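Flavohemoprotein (Vibrio cholerae O1 biovar El Tor, PDB 4EH1) probably detoxifies nitric oxide by oxidising it to nitrate with O2 and NAD(P)H, this chain being its FAD- and NAD(P)H-binding reductase domain. Local coordinates at residues D2-V7 with P25-A30; V7-Q12 with S20-P25; D33-Q38 with D107-E112; R115-I120 with D203-G208. All blocks are in the same frame, centred on the assembly; numbering follows the deposited sequence. Where two conformers were deposited one is given.

Interaction 1: D2-V7 with P25-A30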
loop_
_atom_site.group_PDB
_atom_site.type_symbol
_atom_site.label_atom_id
_atom_site.label_comp_id
_atom_site.label_asym_id
_atom_site.label_seq_id
_atom_site.Cartn_x
_atom_site.Cartn_y
_atom_site.Cartn_z
ATOM N N ASP A 2 -8.528 3.893 -26.825
ATOM C CA ASP A 2 -7.898 4.137 -25.513
ATOM C C ASP A 2 -6.635 5.009 -25.645
ATOM O O ASP A 2 -5.944 4.974 -26.679
ATOM C CB ASP A 2 -7.528 2.851 -24.780
ATOM C CG ASP A 2 -6.491 3.095 -23.666
ATOM O OD1 ASP A 2 -6.809 3.849 -22.725
ATOM O OD2 ASP A 2 -5.348 2.576 -23.735
ATOM N N GLY A 3 -6.337 5.776 -24.592
ATOM C CA GLY A 3 -5.159 6.633 -24.515
ATOM C C GLY A 3 -3.808 5.929 -24.554
ATOM O O GLY A 3 -3.207 5.896 -25.638
ATOM N N ARG A 4 -3.339 5.374 -23.416
ATOM C CA ARG A 4 -1.970 4.807 -23.311
ATOM C C ARG A 4 -1.739 3.830 -22.138
ATOM O O ARG A 4 -2.273 4.003 -21.062
ATOM C CB ARG A 4 -0.937 5.938 -23.256
ATOM C CG ARG A 4 0.546 5.522 -23.392
ATOM C CD ARG A 4 1.404 6.580 -22.704
ATOM N NE ARG A 4 2.853 6.462 -22.858
ATOM C CZ ARG A 4 3.685 7.461 -22.575
ATOM N NH1 ARG A 4 3.180 8.605 -22.135
ATOM N NH2 ARG A 4 5.005 7.337 -22.724
ATOM N N THR A 5 -0.927 2.804 -22.346
ATOM C CA THR A 5 -0.738 1.774 -21.329
ATOM C C THR A 5 0.291 2.166 -20.259
ATOM O O THR A 5 1.396 2.532 -20.582
ATOM C CB THR A 5 -0.292 0.447 -21.968
ATOM O OG1 THR A 5 -1.346 -0.050 -22.798
ATOM C CG2 THR A 5 0.042 -0.587 -20.879
ATOM N N PHE A 6 -0.091 2.104 -18.990
ATOM C CA PHE A 6 0.847 2.374 -17.909
ATOM C C PHE A 6 0.970 1.152 -17.042
ATOM O O PHE A 6 0.114 0.277 -17.074
ATOM C CB PHE A 6 0.380 3.558 -17.059
ATOM C CG PHE A 6 0.754 4.896 -17.627
ATOM C CD1 PHE A 6 0.257 5.301 -18.871
ATOM C CD2 PHE A 6 1.585 5.756 -16.915
ATOM C CE1 PHE A 6 0.582 6.525 -19.396
ATOM C CE2 PHE A 6 1.915 7.002 -17.422
ATOM C CZ PHE A 6 1.427 7.388 -18.689
ATOM N N VAL A 7 2.019 1.116 -16.236
ATOM C CA VAL A 7 2.269 0.018 -15.320
ATOM C C VAL A 7 2.346 0.567 -13.895
ATOM O O VAL A 7 2.947 1.617 -13.648
ATOM C CB VAL A 7 3.576 -0.708 -15.694
ATOM C CG1 VAL A 7 3.846 -1.899 -14.773
ATOM C CG2 VAL A 7 3.487 -1.150 -17.138
ATOM N N PRO A 25 4.772 4.797 -17.823
ATOM C CA PRO A 25 4.302 4.342 -19.135
ATOM C C PRO A 25 4.935 3.010 -19.472
ATOM O O PRO A 25 6.107 2.842 -19.181
ATOM C CB PRO A 25 4.830 5.405 -20.101
ATOM C CG PRO A 25 5.580 6.389 -19.311
ATOM C CD PRO A 25 5.763 5.878 -17.918
ATOM N N ALA A 26 4.184 2.070 -20.032
ATOM C CA ALA A 26 4.803 0.834 -20.499
ATOM C C ALA A 26 5.823 1.101 -21.623
ATOM O O ALA A 26 6.687 0.270 -21.878
ATOM C CB ALA A 26 3.760 -0.156 -20.956
ATOM N N ASP A 27 5.719 2.257 -22.283
ATOM C CA ASP A 27 6.683 2.658 -23.315
ATOM C C ASP A 27 8.073 2.896 -22.739
ATOM O O ASP A 27 9.070 2.397 -23.260
ATOM C CB ASP A 27 6.248 3.967 -23.984
ATOM C CG ASP A 27 4.931 3.844 -24.724
ATOM O OD1 ASP A 27 4.552 2.709 -25.090
ATOM O OD2 ASP A 27 4.278 4.890 -24.956
ATOM N N GLY A 28 8.125 3.655 -21.647
ATOM C CA GLY A 28 9.346 4.310 -21.227
ATOM C C GLY A 28 9.182 5.749 -21.669
ATOM O O GLY A 28 8.160 6.104 -22.258
ATOM N N GLY A 29 10.157 6.593 -21.372
ATOM C CA GLY A 29 10.132 7.962 -21.862
ATOM C C GLY A 29 9.182 8.878 -21.100
ATOM O O GLY A 29 8.533 8.463 -20.154
ATOM N N ALA A 30 9.110 10.134 -21.527
ATOM C CA ALA A 30 8.386 11.151 -20.795
ATOM C C ALA A 30 6.880 10.900 -20.773
ATOM O O ALA A 30 6.313 10.210 -21.641
ATOM C CB ALA A 30 8.684 12.523 -21.365
#
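P25 sits between two side chains of the strand beginning at R4. Its CA lies over the centre of the F6 ring, 3.8 Å from the centroid, in a CH-pi contact, while its CB rests 3.4 Å from R4 CZ on one face of the guanidinium. F6 and P25 form a non-hydrogen-bonded antiparallel pair, where the N-H that proline lacks is not needed for a bond to the facing strand. A26 N then donates to T5 O at 2.9 Å, a nearly straight bond (172°). The small A26 CB leaves room for two methyl groups, T5 CG2 at 3.7 Å and V7 CG2 at 4.0 Å. D27 supplies the charge: its OD2 forms a salt bridge with R4 NE (3.0 Å), met from above the carboxylate plane. R4 reaches this far because CG is anti to the backbone N (chi1 -170°) and the chain runs extended to NE. Glycine suits G28, whose positive phi would press a CB against the preceding carbonyl oxygen. The A30 carbonyl O takes a weak bond from R4 NH2 (3.3 Å) at the guanidinium edge, so arginine can reach both D27 and A30 across the turn. The contact continues the hairpin of strands 4-13 and 18-25 beyond P25. On its other edge strand 4-13 pairs with strand 98-105, where T5 OG1 meets K100 NZ, and V31 packs on F6 and P25.

Interaction 2: V7-Q12 with S20-P25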
loop_
_atom_site.group_PDB
_atom_site.type_symbol
_atom_site.label_atom_id
_atom_site.label_comp_id
_atom_site.label_asym_id
_atom_site.label_seq_id
_atom_site.Cartn_x
_atom_site.Cartn_y
_atom_site.Cartn_z
ATOM N N VAL A 7 2.019 1.116 -16.236
ATOM C CA VAL A 7 2.269 0.018 -15.320
ATOM C C VAL A 7 2.346 0.567 -13.895
ATOM O O VAL A 7 2.947 1.617 -13.648
ATOM C CB VAL A 7 3.576 -0.708 -15.694
ATOM C CG1 VAL A 7 3.846 -1.899 -14.773
ATOM C CG2 VAL A 7 3.487 -1.150 -17.138
ATOM N N VAL A 8 1.701 -0.134 -12.967
ATOM C CA VAL A 8 1.760 0.207 -11.561
ATOM C C VAL A 8 3.170 -0.125 -11.058
ATOM O O VAL A 8 3.570 -1.298 -11.034
ATOM C CB VAL A 8 0.743 -0.611 -10.744
ATOM C CG1 VAL A 8 0.831 -0.246 -9.263
ATOM C CG2 VAL A 8 -0.677 -0.426 -11.294
ATOM N N ARG A 9 3.923 0.900 -10.671
ATOM C CA ARG A 9 5.238 0.689 -10.044
ATOM C C ARG A 9 5.112 0.529 -8.520
ATOM O O ARG A 9 5.898 -0.177 -7.885
ATOM C CB ARG A 9 6.157 1.866 -10.346
ATOM C CG ARG A 9 7.618 1.613 -9.985
ATOM C CD ARG A 9 8.558 2.774 -10.371
ATOM N NE ARG A 9 8.373 3.962 -9.536
ATOM C CZ ARG A 9 8.876 4.106 -8.309
ATOM N NH1 ARG A 9 9.600 3.126 -7.766
ATOM N NH2 ARG A 9 8.649 5.224 -7.615
ATOM N N GLU A 10 4.102 1.184 -7.944
ATOM C CA GLU A 10 3.944 1.254 -6.487
ATOM C C GLU A 10 2.479 1.341 -6.148
ATOM O O GLU A 10 1.734 2.022 -6.857
ATOM C CB GLU A 10 4.566 2.528 -5.957
ATOM C CG GLU A 10 5.528 2.297 -4.875
ATOM C CD GLU A 10 6.918 2.350 -5.403
ATOM O OE1 GLU A 10 7.362 3.466 -5.749
ATOM O OE2 GLU A 10 7.554 1.281 -5.498
ATOM N N LYS A 11 2.102 0.706 -5.038
ATOM C CA LYS A 11 0.741 0.688 -4.519
ATOM C C LYS A 11 0.812 0.896 -3.002
ATOM O O LYS A 11 1.069 -0.030 -2.257
ATOM C CB LYS A 11 0.090 -0.656 -4.842
ATOM C CG LYS A 11 -1.419 -0.647 -4.775
ATOM C CD LYS A 11 -2.033 -1.965 -5.270
ATOM C CE LYS A 11 -3.549 -1.956 -5.007
ATOM N NZ LYS A 11 -4.169 -3.219 -5.435
ATOM N N GLN A 12 0.640 2.135 -2.565
ATOM C CA GLN A 12 0.799 2.471 -1.159
ATOM C C GLN A 12 -0.547 2.783 -0.516
ATOM O O GLN A 12 -1.373 3.488 -1.092
ATOM C CB GLN A 12 1.728 3.680 -0.975
ATOM C CG GLN A 12 3.187 3.433 -1.369
ATOM C CD GLN A 12 4.025 2.818 -0.252
ATOM O OE1 GLN A 12 3.942 3.217 0.926
ATOM N NE2 GLN A 12 4.848 1.848 -0.620
ATOM N N SER A 20 -2.750 4.779 -2.936
ATOM C CA SER A 20 -2.093 5.473 -4.047
ATOM C C SER A 20 -1.523 4.473 -5.069
ATOM O O SER A 20 -1.129 3.366 -4.709
ATOM C CB SER A 20 -0.935 6.361 -3.561
ATOM O OG SER A 20 -1.365 7.606 -3.087
ATOM N N PHE A 21 -1.444 4.896 -6.326
ATOM C CA PHE A 21 -0.792 4.114 -7.373
ATOM C C PHE A 21 0.208 5.008 -8.089
ATOM O O PHE A 21 -0.152 6.064 -8.593
ATOM C CB PHE A 21 -1.809 3.647 -8.422
ATOM C CG PHE A 21 -2.876 2.735 -7.879
ATOM C CD1 PHE A 21 -2.846 1.373 -8.156
ATOM C CD2 PHE A 21 -3.921 3.245 -7.088
ATOM C CE1 PHE A 21 -3.849 0.517 -7.649
ATOM C CE2 PHE A 21 -4.915 2.400 -6.591
ATOM C CZ PHE A 21 -4.877 1.032 -6.878
ATOM N N VAL A 22 1.448 4.563 -8.163
ATOM C CA VAL A 22 2.440 5.245 -8.960
ATOM C C VAL A 22 2.544 4.530 -10.296
ATOM O O VAL A 22 2.844 3.344 -10.357
ATOM C CB VAL A 22 3.831 5.233 -8.268
ATOM C CG1 VAL A 22 4.886 5.880 -9.183
ATOM C CG2 VAL A 22 3.777 5.949 -6.925
ATOM N N LEU A 23 2.306 5.267 -11.373
ATOM C CA LEU A 23 2.186 4.676 -12.682
ATOM C C LEU A 23 3.270 5.171 -13.639
ATOM O O LEU A 23 3.535 6.367 -13.732
ATOM C CB LEU A 23 0.823 5.026 -13.264
ATOM C CG LEU A 23 -0.361 4.657 -12.374
ATOM C CD1 LEU A 23 -1.556 5.567 -12.642
ATOM C CD2 LEU A 23 -0.717 3.220 -12.668
ATOM N N VAL A 24 3.863 4.248 -14.376
ATOM C CA VAL A 24 4.852 4.607 -15.382
ATOM C C VAL A 24 4.439 4.065 -16.758
ATOM O O VAL A 24 3.830 3.001 -16.861
ATOM C CB VAL A 24 6.231 4.063 -15.005
ATOM C CG1 VAL A 24 6.669 4.606 -13.636
ATOM C CG2 VAL A 24 6.179 2.577 -14.968
ATOM N N PRO A 25 4.772 4.797 -17.823
ATOM C CA PRO A 25 4.302 4.342 -19.135
ATOM C C PRO A 25 4.935 3.010 -19.472
ATOM O O PRO A 25 6.107 2.842 -19.181
ATOM C CB PRO A 25 4.830 5.405 -20.101
ATOM C CG PRO A 25 5.580 6.389 -19.311
ATOM C CD PRO A 25 5.763 5.878 -17.918
#
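F21 CG sits beside its backbone N, anti to the carbonyl carbon (chi1 -62°), and K11 runs out fully extended from a CG anti to its N (chi1 -161°), which brings the two side by side. K11 CE lies 3.6 Å from F21 CE1. Together they belong to a beta hairpin of strands 4-13 and 18-25, part of the antiparallel barrel that binds FAD in this reductase family. V8 and L23 share their face of the sheet, V8 CG2 meeting L23 CD2 at 3.9 Å, and V8 CG1 reaches the edge of the F21 ring; apolar V8, L23 and F21 suit such a buried side. A classic beta bulge interrupts the register, since R9 and E10 both face V22. V22 O takes a bond from R9 N at 2.7 Å and a weak one from E10 N at 3.5 Å. The bulge also sets R9 NH2 against E10 OE1 (2.9 Å) in a salt bridge, with V22 packed beside the R9 chain. Beyond it V22 N donates to E10 O, and S20 N to Q12 O at 2.6 Å. Here V13 of the second subunit packs on K11. At the tip of the lysine, K11 NZ is gripped by three carbonyls, L89 O, H90 O and V93 O.

Interaction 3: D33-Q38 with D107-E112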
loop_
_atom_site.group_PDB
_atom_site.type_symbol
_atom_site.label_atom_id
_atom_site.label_comp_id
_atom_site.label_asym_id
_atom_site.label_seq_id
_atom_site.Cartn_x
_atom_site.Cartn_y
_atom_site.Cartn_z
ATOM N N ASP A 33 3.387 16.717 -19.191
ATOM C CA ASP A 33 3.375 17.693 -18.100
ATOM C C ASP A 33 1.916 17.989 -17.684
ATOM O O ASP A 33 0.975 17.700 -18.421
ATOM C CB ASP A 33 4.093 18.972 -18.590
ATOM C CG ASP A 33 4.357 20.017 -17.475
ATOM O OD1 ASP A 33 4.404 19.675 -16.258
ATOM O OD2 ASP A 33 4.550 21.205 -17.849
ATOM N N TYR A 34 1.720 18.551 -16.504
ATOM C CA TYR A 34 0.397 19.003 -16.116
ATOM C C TYR A 34 0.510 20.086 -15.059
ATOM O O TYR A 34 1.588 20.307 -14.498
ATOM C CB TYR A 34 -0.438 17.830 -15.561
ATOM C CG TYR A 34 0.164 17.167 -14.344
ATOM C CD1 TYR A 34 -0.179 17.580 -13.054
ATOM C CD2 TYR A 34 1.091 16.133 -14.485
ATOM C CE1 TYR A 34 0.375 16.965 -11.937
ATOM C CE2 TYR A 34 1.635 15.517 -13.399
ATOM C CZ TYR A 34 1.273 15.929 -12.121
ATOM O OH TYR A 34 1.854 15.338 -11.032
ATOM N N GLN A 35 -0.618 20.733 -14.777
ATOM C CA GLN A 35 -0.726 21.685 -13.683
ATOM C C GLN A 35 -1.300 20.993 -12.414
ATOM O O GLN A 35 -2.238 20.189 -12.512
ATOM C CB GLN A 35 -1.593 22.872 -14.125
ATOM C CG GLN A 35 -1.043 23.650 -15.357
ATOM C CD GLN A 35 0.388 24.089 -15.167
ATOM O OE1 GLN A 35 0.680 24.922 -14.311
ATOM N NE2 GLN A 35 1.302 23.511 -15.948
ATOM N N PRO A 36 -0.722 21.288 -11.227
ATOM C CA PRO A 36 -1.156 20.615 -9.989
ATOM C C PRO A 36 -2.613 20.980 -9.735
ATOM O O PRO A 36 -2.958 22.177 -9.708
ATOM C CB PRO A 36 -0.249 21.223 -8.912
ATOM C CG PRO A 36 0.154 22.554 -9.453
ATOM C CD PRO A 36 0.239 22.375 -10.957
ATOM N N GLY A 37 -3.460 19.960 -9.623
ATOM C CA GLY A 37 -4.896 20.156 -9.565
ATOM C C GLY A 37 -5.594 19.385 -10.665
ATOM O O GLY A 37 -6.761 19.016 -10.530
ATOM N N GLN A 38 -4.880 19.113 -11.761
ATOM C CA GLN A 38 -5.486 18.399 -12.896
ATOM C C GLN A 38 -5.585 16.903 -12.640
ATOM O O GLN A 38 -4.998 16.390 -11.670
ATOM C CB GLN A 38 -4.763 18.678 -14.205
ATOM C CG GLN A 38 -4.844 20.120 -14.613
ATOM C CD GLN A 38 -4.280 20.347 -15.982
ATOM O OE1 GLN A 38 -3.111 20.053 -16.247
ATOM N NE2 GLN A 38 -5.105 20.868 -16.869
ATOM N N ASP A 107 -9.803 22.060 -15.499
ATOM C CA ASP A 107 -9.714 23.506 -15.428
ATOM C C ASP A 107 -9.390 23.962 -14.033
ATOM O O ASP A 107 -9.269 25.147 -13.781
ATOM C CB ASP A 107 -11.041 24.116 -15.854
ATOM C CG ASP A 107 -11.325 23.894 -17.321
ATOM O OD1 ASP A 107 -10.373 24.044 -18.134
ATOM O OD2 ASP A 107 -12.488 23.551 -17.653
ATOM N N PHE A 108 -9.275 23.015 -13.110
ATOM C CA PHE A 108 -8.931 23.373 -11.751
ATOM C C PHE A 108 -7.445 23.101 -11.514
ATOM O O PHE A 108 -6.991 21.959 -11.591
ATOM C CB PHE A 108 -9.832 22.631 -10.755
ATOM C CG PHE A 108 -9.355 22.719 -9.338
ATOM C CD1 PHE A 108 -9.717 23.795 -8.538
ATOM C CD2 PHE A 108 -8.517 21.743 -8.817
ATOM C CE1 PHE A 108 -9.283 23.870 -7.231
ATOM C CE2 PHE A 108 -8.067 21.810 -7.527
ATOM C CZ PHE A 108 -8.460 22.873 -6.721
ATOM N N PHE A 109 -6.687 24.158 -11.250
ATOM C CA PHE A 109 -5.262 24.009 -10.940
ATOM C C PHE A 109 -4.668 25.260 -10.349
ATOM O O PHE A 109 -5.171 26.354 -10.536
ATOM C CB PHE A 109 -4.437 23.580 -12.159
ATOM C CG PHE A 109 -4.651 24.443 -13.385
ATOM C CD1 PHE A 109 -3.875 25.570 -13.610
ATOM C CD2 PHE A 109 -5.613 24.106 -14.322
ATOM C CE1 PHE A 109 -4.069 26.351 -14.743
ATOM C CE2 PHE A 109 -5.817 24.881 -15.441
ATOM C CZ PHE A 109 -5.052 26.006 -15.655
ATOM N N TYR A 110 -3.579 25.080 -9.622
ATOM C CA TYR A 110 -2.958 26.194 -8.964
ATOM C C TYR A 110 -2.316 27.136 -9.996
ATOM O O TYR A 110 -1.619 26.701 -10.917
ATOM C CB TYR A 110 -1.906 25.700 -7.979
ATOM C CG TYR A 110 -1.159 26.837 -7.367
ATOM C CD1 TYR A 110 -1.712 27.545 -6.321
ATOM C CD2 TYR A 110 0.074 27.230 -7.856
ATOM C CE1 TYR A 110 -1.082 28.589 -5.765
ATOM C CE2 TYR A 110 0.741 28.298 -7.288
ATOM C CZ TYR A 110 0.143 28.976 -6.233
ATOM O OH TYR A 110 0.753 30.048 -5.610
ATOM N N VAL A 111 -2.534 28.431 -9.828
ATOM C CA VAL A 111 -1.837 29.412 -10.668
ATOM C C VAL A 111 -1.108 30.387 -9.748
ATOM O O VAL A 111 -1.710 30.933 -8.811
ATOM C CB VAL A 111 -2.798 30.151 -11.580
ATOM C CG1 VAL A 111 -2.090 31.331 -12.270
ATOM C CG2 VAL A 111 -3.394 29.184 -12.595
ATOM N N GLU A 112 0.193 30.558 -9.975
ATOM C CA GLU A 112 1.004 31.444 -9.135
ATOM C C GLU A 112 0.584 32.896 -9.330
ATOM O O GLU A 112 0.667 33.457 -10.432
ATOM C CB GLU A 112 2.507 31.279 -9.416
ATOM C CG GLU A 112 3.396 32.065 -8.420
ATOM C CD GLU A 112 2.997 31.805 -6.944
ATOM O OE1 GLU A 112 2.656 32.764 -6.200
ATOM O OE2 GLU A 112 3.013 30.629 -6.527
HETATM O O HOH W 1 -0.431 27.137 -13.204
#
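Q35 lies against F109: its CB comes within 3.5 Å of F109 CG, and its CG stands over one face of the ring in a CH-pi contact. The chain bends at chi2 (-53°), which carries the amide past the rim, still on that side of the ring plane and turned 81° from it. A water donates to both Q35 OE1 (2.7 Å) and Y110 O (2.6 Å), so this polar end is tied to the facing backbone. P36 O receives Y110 N at 3.0 Å, the direct hydrogen bond between the two loops, and the proline CG packs on Y110 CB at 4.0 Å. G37 passes close to the facing backbone, CA to F109 CA 4.1 Å, where any CB would collide with F108 O and F109 CA. Its O lies at the edge of the F108 ring, 3.7 Å from CD2. Q38 closes the turn: its N donates to Q35 O, while its OE1 returns to accept Q35 N at 3.0 Å, and its NE2 is held by G106 O. Helix 126-138 packs on P36 and Y110 through I132. Q35 to Q38 form a type II beta turn with P36 and G37 in the middle places, the classic pairing for that geometry. The contact lies where the FAD-binding and NAD-binding domains meet: G37 is near P128, a probable NADP-site residue, and F108 near E233, which probably tunes the redox potential of heme and FAD.

Interaction 4: R115-I120 with D203-G208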
loop_
_atom_site.group_PDB
_atom_site.type_symbol
_atom_site.label_atom_id
_atom_site.label_comp_id
_atom_site.label_asym_id
_atom_site.label_seq_id
_atom_site.Cartn_x
_atom_site.Cartn_y
_atom_site.Cartn_z
ATOM N N ARG A 115 0.095 35.517 -4.129
ATOM C CA ARG A 115 -0.812 35.768 -3.016
ATOM C C ARG A 115 -0.582 34.685 -1.985
ATOM O O ARG A 115 -0.080 33.622 -2.310
ATOM C CB ARG A 115 -2.269 35.682 -3.479
ATOM C CG ARG A 115 -2.693 36.738 -4.499
ATOM C CD ARG A 115 -4.018 36.310 -5.120
ATOM N NE ARG A 115 -4.520 37.284 -6.062
ATOM C CZ ARG A 115 -5.472 37.054 -6.966
ATOM N NH1 ARG A 115 -6.048 35.863 -7.048
ATOM N NH2 ARG A 115 -5.848 38.028 -7.794
ATOM N N PRO A 116 -0.965 34.950 -0.737
ATOM C CA PRO A 116 -1.013 33.856 0.236
ATOM C C PRO A 116 -2.031 32.819 -0.245
ATOM O O PRO A 116 -2.993 33.150 -0.943
ATOM C CB PRO A 116 -1.480 34.534 1.522
ATOM C CG PRO A 116 -1.268 35.968 1.324
ATOM C CD PRO A 116 -1.314 36.247 -0.145
ATOM N N VAL A 117 -1.802 31.569 0.125
ATOM C CA VAL A 117 -2.554 30.467 -0.448
ATOM C C VAL A 117 -3.231 29.645 0.644
ATOM O O VAL A 117 -2.559 29.195 1.589
ATOM C CB VAL A 117 -1.614 29.541 -1.293
ATOM C CG1 VAL A 117 -2.309 28.237 -1.641
ATOM C CG2 VAL A 117 -1.216 30.238 -2.559
ATOM N N VAL A 118 -4.554 29.464 0.523
ATOM C CA VAL A 118 -5.264 28.561 1.431
ATOM C C VAL A 118 -5.779 27.320 0.684
ATOM O O VAL A 118 -6.474 27.428 -0.328
ATOM C CB VAL A 118 -6.382 29.294 2.246
ATOM C CG1 VAL A 118 -7.022 28.353 3.245
ATOM C CG2 VAL A 118 -5.800 30.468 3.032
ATOM N N LEU A 119 -5.396 26.141 1.160
ATOM C CA LEU A 119 -5.885 24.895 0.574
ATOM C C LEU A 119 -6.868 24.283 1.581
ATOM O O LEU A 119 -6.537 24.113 2.757
ATOM C CB LEU A 119 -4.741 23.904 0.324
ATOM C CG LEU A 119 -3.526 24.440 -0.440
ATOM C CD1 LEU A 119 -2.493 23.350 -0.680
ATOM C CD2 LEU A 119 -3.972 25.081 -1.767
ATOM N N ILE A 120 -8.059 23.941 1.100
ATOM C CA ILE A 120 -9.127 23.413 1.928
ATOM C C ILE A 120 -9.722 22.196 1.252
ATOM O O ILE A 120 -10.183 22.261 0.111
ATOM C CB ILE A 120 -10.269 24.438 2.102
ATOM C CG1 ILE A 120 -9.706 25.791 2.559
ATOM C CG2 ILE A 120 -11.344 23.901 3.086
ATOM C CD1 ILE A 120 -10.770 26.909 2.686
ATOM N N ASP A 203 -5.584 33.497 -2.070
ATOM C CA ASP A 203 -6.271 32.590 -2.988
ATOM C C ASP A 203 -6.732 31.354 -2.208
ATOM O O ASP A 203 -5.922 30.697 -1.556
ATOM C CB ASP A 203 -5.339 32.128 -4.106
ATOM C CG ASP A 203 -5.476 32.961 -5.372
ATOM O OD1 ASP A 203 -6.531 33.593 -5.585
ATOM O OD2 ASP A 203 -4.524 32.960 -6.176
ATOM N N PHE A 204 -8.013 31.021 -2.322
ATOM C CA PHE A 204 -8.597 29.880 -1.617
ATOM C C PHE A 204 -8.913 28.773 -2.612
ATOM O O PHE A 204 -9.750 28.950 -3.497
ATOM C CB PHE A 204 -9.872 30.312 -0.856
ATOM C CG PHE A 204 -9.591 31.278 0.263
ATOM C CD1 PHE A 204 -9.276 32.607 -0.012
ATOM C CD2 PHE A 204 -9.600 30.849 1.584
ATOM C CE1 PHE A 204 -8.970 33.510 1.023
ATOM C CE2 PHE A 204 -9.290 31.721 2.626
ATOM C CZ PHE A 204 -8.966 33.057 2.352
ATOM N N TYR A 205 -8.228 27.641 -2.472
ATOM C CA TYR A 205 -8.483 26.487 -3.319
ATOM C C TYR A 205 -9.202 25.431 -2.492
ATOM O O TYR A 205 -8.765 25.099 -1.383
ATOM C CB TYR A 205 -7.162 25.910 -3.862
ATOM C CG TYR A 205 -6.468 26.793 -4.882
ATOM C CD1 TYR A 205 -5.655 27.868 -4.481
ATOM C CD2 TYR A 205 -6.577 26.534 -6.237
ATOM C CE1 TYR A 205 -4.996 28.684 -5.436
ATOM C CE2 TYR A 205 -5.926 27.345 -7.202
ATOM C CZ TYR A 205 -5.134 28.414 -6.788
ATOM O OH TYR A 205 -4.482 29.204 -7.734
ATOM N N LEU A 206 -10.289 24.901 -3.040
ATOM C CA LEU A 206 -11.199 24.009 -2.320
ATOM C C LEU A 206 -11.453 22.718 -3.098
ATOM O O LEU A 206 -11.728 22.763 -4.295
ATOM C CB LEU A 206 -12.567 24.683 -2.179
ATOM C CG LEU A 206 -12.797 25.788 -1.150
ATOM C CD1 LEU A 206 -11.793 26.929 -1.245
ATOM C CD2 LEU A 206 -14.181 26.328 -1.330
ATOM N N CYS A 207 -11.417 21.568 -2.429
ATOM C CA CYS A 207 -11.780 20.328 -3.105
ATOM C C CYS A 207 -12.452 19.328 -2.188
ATOM O O CYS A 207 -11.941 19.030 -1.103
ATOM C CB CYS A 207 -10.549 19.639 -3.704
ATOM S SG CYS A 207 -10.996 18.115 -4.632
ATOM N N GLY A 208 -13.574 18.774 -2.640
ATOM C CA GLY A 208 -14.286 17.778 -1.849
ATOM C C GLY A 208 -15.695 17.601 -2.376
ATOM O O GLY A 208 -16.037 18.156 -3.421
#
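V118 and F204 lie side by side on one face of the sheet, V118 CB 3.6 Å from F204 CD2. I120 continues the same face. With CG1 beside its backbone N (chi1 -51°), it sends CD1 to the edge of the F204 ring and to L206 CD1 at 4.1 Å. These beta-branched and bulky residues suit a face that helix 210-223 covers, L220 on F204 and F212 on I120. On the other face L119 CD2 touches Y205 CB at 3.9 Å, and M129 and L133 of helix 126-138 close over L119. The main chains run parallel in register, with donors and acceptors used in turn: D203 N to P116 O, V118 N to D203 O, Y205 N to V118 O (2.8 Å), I120 N to Y205 O and C207 N to I120 O. At the polar edge R115 NH1 forms a salt bridge with D203 OD1 (2.7 Å), met on the syn side of the carboxylate, somewhat out of its plane. D203 also binds R113 through OD2 and H231 through OD1, which probably stabilises its negative charge. Y205 OH bonds to V111 N and R113, and the ring stacks on H231. Two neighbouring central strands with helices on both faces are the core of the Rossmann-like NAD-binding domain. C207 at the carboxyl end lies close to G125 of the probable NADP site and to F235 of the FAD site.

Overall arrangement
From the N terminus, strand 4-13 turns back into strand 18-25, and interaction 2 zips this hairpin together. Interaction 1 closes a slightly wider loop around it, sharing V7 and P25, so interaction 2 lies within it. The loop leaving A30 leads on to 33-38, which interaction 3 joins to 107-112 some seventy residues later, bracketing much of the FAD-binding domain. Interaction 4 then opens as the chain enters the NAD-binding domain and closes the longest loop, uniting the central strands of the parallel sheet. No two loops cross. Interactions 3 and 4 touch where Y110 and V111 meet V117 and Y205, joining the loop after strand 98-105 to the parallel sheet, whereas interactions 1 and 4 lie about 32 Å apart between centres.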